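Local atomic coordinates of MdcA (Pseudomonas aeruginosa, PDB entry 5VIT), a protein that serves as the alpha subunit of malonate decarboxylase, probably transferring the acyl carrier protein from its acetyl thioester to malonate, giving malonyl-ACP and acetate. Residues A300-W305 with E319-Q324. Sequence-based numbering, arbitrary orientation.
Sequences AIESGW and EGYIAQ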
ATOM      1  N   ALA A 300     -13.773  -6.778  22.562  1.00 26.69           N
ATOM      2  CA  ALA A 300     -13.309  -5.389  22.574  1.00 30.87           C
ATOM      3  C   ALA A 300     -13.871  -4.621  23.789  1.00 28.07           C
ATOM      4  O   ALA A 300     -13.173  -3.816  24.404  1.00 28.60           O
ATOM      5  CB  ALA A 300     -13.681  -4.677  21.282  1.00 29.45           C
ATOM      6  N   ILE A 301     -15.135  -4.864  24.116  1.00 25.62           N
ATOM      7  CA  ILE A 301     -15.767  -4.234  25.283  1.00 31.98           C
ATOM      8  C   ILE A 301     -15.098  -4.640  26.623  1.00 31.55           C
ATOM      9  O   ILE A 301     -14.714  -3.778  27.422  1.00 29.93           O
ATOM     10  CB  ILE A 301     -17.271  -4.572  25.346  1.00 29.03           C
ATOM     11  CG1 ILE A 301     -17.990  -4.012  24.105  1.00 30.51           C
ATOM     12  CG2 ILE A 301     -17.885  -4.043  26.655  1.00 27.68           C
ATOM     13  CD1 ILE A 301     -19.404  -4.578  23.861  1.00 25.48           C
ATOM     14  N   GLU A 302     -14.940  -5.945  26.840  1.00 29.28           N
ATOM     15  CA  GLU A 302     -14.327  -6.478  28.063  1.00 31.18           C
ATOM     16  C   GLU A 302     -12.894  -6.005  28.261  1.00 36.86           C
ATOM     17  O   GLU A 302     -12.449  -5.800  29.400  1.00 30.70           O
ATOM     18  CB  GLU A 302     -14.355  -8.008  28.040  1.00 30.97           C
ATOM     19  CG  GLU A 302     -15.760  -8.590  27.898  1.00 31.89           C
ATOM     20  CD  GLU A 302     -16.649  -8.184  29.069  1.00 36.20           C
ATOM     21  OE1 GLU A 302     -16.255  -8.440  30.227  1.00 30.20           O
ATOM     22  OE2 GLU A 302     -17.716  -7.580  28.832  1.00 34.35           O
ATOM     23  N   SER A 303     -12.181  -5.832  27.147  1.00 35.32           N
ATOM     24  CA  SER A 303     -10.785  -5.393  27.150  1.00 30.63           C
ATOM     25  C   SER A 303     -10.656  -3.915  27.401  1.00 27.63           C
ATOM     26  O   SER A 303      -9.558  -3.428  27.637  1.00 30.01           O
ATOM     27  CB  SER A 303     -10.109  -5.709  25.815  1.00 31.82           C
ATOM     28  OG  SER A 303     -10.218  -7.077  25.531  1.00 42.26           O
ATOM     29  N   GLY A 304     -11.767  -3.192  27.289  1.00 30.62           N
ATOM     30  CA  GLY A 304     -11.776  -1.765  27.595  1.00 29.79           C
ATOM     31  C   GLY A 304     -11.537  -0.832  26.419  1.00 30.40           C
ATOM     32  O   GLY A 304     -11.129   0.310  26.608  1.00 33.90           O
ATOM     33  N   TRP A 305     -11.779  -1.316  25.204  1.00 32.23           N
ATOM     34  CA  TRP A 305     -11.656  -0.493  23.996  1.00 27.13           C
ATOM     35  C   TRP A 305     -12.889   0.376  23.767  1.00 27.24           C
ATOM     36  O   TRP A 305     -12.795   1.500  23.281  1.00 30.53           O
ATOM     37  CB  TRP A 305     -11.436  -1.380  22.765  1.00 27.15           C
ATOM     38  CG  TRP A 305     -10.066  -1.954  22.702  1.00 30.82           C
ATOM     39  CD1 TRP A 305      -9.575  -2.986  23.452  1.00 30.23           C
ATOM     40  CD2 TRP A 305      -8.993  -1.523  21.859  1.00 28.74           C
ATOM     41  NE1 TRP A 305      -8.261  -3.217  23.131  1.00 30.08           N
ATOM     42  CE2 TRP A 305      -7.882  -2.339  22.149  1.00 30.15           C
ATOM     43  CE3 TRP A 305      -8.869  -0.540  20.873  1.00 32.32           C
ATOM     44  CZ2 TRP A 305      -6.662  -2.197  21.494  1.00 28.74           C
ATOM     45  CZ3 TRP A 305      -7.659  -0.405  20.218  1.00 31.19           C
ATOM     46  CH2 TRP A 305      -6.570  -1.228  20.532  1.00 30.57           C
ATOM     47  N   GLU A 319     -29.158  -9.440  25.036  1.00 29.07           N
ATOM     48  CA  GLU A 319     -29.961  -8.586  25.942  1.00 31.48           C
ATOM     49  C   GLU A 319     -29.446  -8.591  27.374  1.00 29.84           C
ATOM     50  O   GLU A 319     -29.210  -7.530  27.963  1.00 29.46           O
ATOM     51  CB  GLU A 319     -31.434  -9.020  25.941  1.00 29.83           C
ATOM     52  CG  GLU A 319     -32.196  -8.745  24.637  1.00 35.14           C
ATOM     53  CD  GLU A 319     -31.778  -9.656  23.481  1.00 38.37           C
ATOM     54  OE1 GLU A 319     -31.108 -10.683  23.735  1.00 34.93           O
ATOM     55  OE2 GLU A 319     -32.123  -9.337  22.320  1.00 38.14           O
ATOM     56  N   GLY A 320     -29.263  -9.791  27.924  1.00 27.05           N
ATOM     57  CA  GLY A 320     -28.780  -9.941  29.284  1.00 26.98           C
ATOM     58  C   GLY A 320     -27.389  -9.376  29.479  1.00 34.01           C
ATOM     59  O   GLY A 320     -27.065  -8.836  30.538  1.00 36.09           O
ATOM     60  N   TYR A 321     -26.545  -9.499  28.458  1.00 32.82           N
ATOM     61  CA  TYR A 321     -25.179  -8.980  28.565  1.00 33.37           C
ATOM     62  C   TYR A 321     -25.181  -7.453  28.549  1.00 29.84           C
ATOM     63  O   TYR A 321     -24.501  -6.814  29.353  1.00 27.33           O
ATOM     64  CB  TYR A 321     -24.296  -9.536  27.435  1.00 29.08           C
ATOM     65  CG  TYR A 321     -22.960  -8.835  27.253  1.00 30.13           C
ATOM     66  CD1 TYR A 321     -21.857  -9.176  28.032  1.00 27.27           C
ATOM     67  CD2 TYR A 321     -22.797  -7.855  26.283  1.00 25.04           C
ATOM     68  CE1 TYR A 321     -20.644  -8.565  27.853  1.00 26.05           C
ATOM     69  CE2 TYR A 321     -21.585  -7.228  26.101  1.00 26.51           C
ATOM     70  CZ  TYR A 321     -20.508  -7.592  26.885  1.00 29.02           C
ATOM     71  OH  TYR A 321     -19.290  -6.970  26.707  1.00 30.11           O
ATOM     72  N   ILE A 322     -25.944  -6.881  27.618  1.00 28.87           N
ATOM     73  CA  ILE A 322     -26.120  -5.436  27.542  1.00 28.22           C
ATOM     74  C   ILE A 322     -26.606  -4.838  28.889  1.00 32.49           C
ATOM     75  O   ILE A 322     -26.104  -3.794  29.344  1.00 30.33           O
ATOM     76  CB  ILE A 322     -27.117  -5.065  26.425  1.00 29.36           C
ATOM     77  CG1 ILE A 322     -26.498  -5.349  25.035  1.00 26.23           C
ATOM     78  CG2 ILE A 322     -27.554  -3.595  26.568  1.00 21.52           C
ATOM     79  CD1 ILE A 322     -27.523  -5.378  23.899  1.00 21.47           C
ATOM     80  N   ALA A 323     -27.557  -5.516  29.531  1.00 27.49           N
ATOM     81  CA  ALA A 323     -28.126  -5.048  30.795  1.00 31.04           C
ATOM     82  C   ALA A 323     -27.077  -4.982  31.910  1.00 34.21           C
ATOM     83  O   ALA A 323     -27.260  -4.287  32.905  1.00 30.53           O
ATOM     84  CB  ALA A 323     -29.285  -5.937  31.209  1.00 28.55           C
ATOM     85  N   GLN A 324     -25.968  -5.692  31.723  1.00 30.79           N
ATOM     86  CA  GLN A 324     -24.867  -5.652  32.668  1.00 31.97           C
ATOM     87  C   GLN A 324     -23.748  -4.730  32.215  1.00 34.26           C
ATOM     88  O   GLN A 324     -22.695  -4.641  32.863  1.00 35.42           O
ATOM     89  CB  GLN A 324     -24.323  -7.054  32.887  1.00 35.16           C
ATOM     90  CG  GLN A 324     -25.394  -8.029  33.280  1.00 31.10           C
ATOM     91  CD  GLN A 324     -25.709  -7.959  34.748  1.00 44.02           C
ATOM     92  OE1 GLN A 324     -24.836  -8.179  35.593  1.00 52.11           O
ATOM     93  NE2 GLN A 324     -26.963  -7.654  35.068  1.00 36.64           N
TER
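Tyr321 reaches from helix 319-323 to the last turn of helix 298-302 and meets Glu302 and Ile301 there with its hydroxyl end. Tyr321 OH donates a hydrogen bond to Glu302 OE2, 2.7 Å away. OE2 accepts it on the anti lone pair, the one facing away from OE1. Glu302 OE2 lies in the plane of the ring, at its edge, 3.2 Å from Tyr321 CE1. The carboxylate itself is turned 58° from that plane. The glutamate chain is bent at chi2 (-61°), which turns OE2 toward the phenol. OE1 forms a salt bridge with Arg325, just past the second helix, so the carboxylate is held from both oxygens.

The tight part is the buried tyrosine tip. The methyl Ile301 CG2 packs against Tyr321 OH at 3.2 Å, beside the bond to Glu302. Ile301 CD1 touches more loosely, 4.1 Å from Tyr321 CE2 at the other ring edge. Glu302 forms the partly exposed side, where it also touches Trp540 of helix 534-540. The backbones stay distant: Ile301 CA and Ile322 CA, the nearest pair, are 10.7 Å apart.

Beyond Glu302 the chain turns at Gly304 (phi 93°) in a Schellman motif. Two bonds run back, Gly304 N to Ile301 O and Trp305 N to Ala300 O. Tyr321 joins the two short helices that flank strand 308-310 in sequence, an outermost strand of the mixed sheet within this chain.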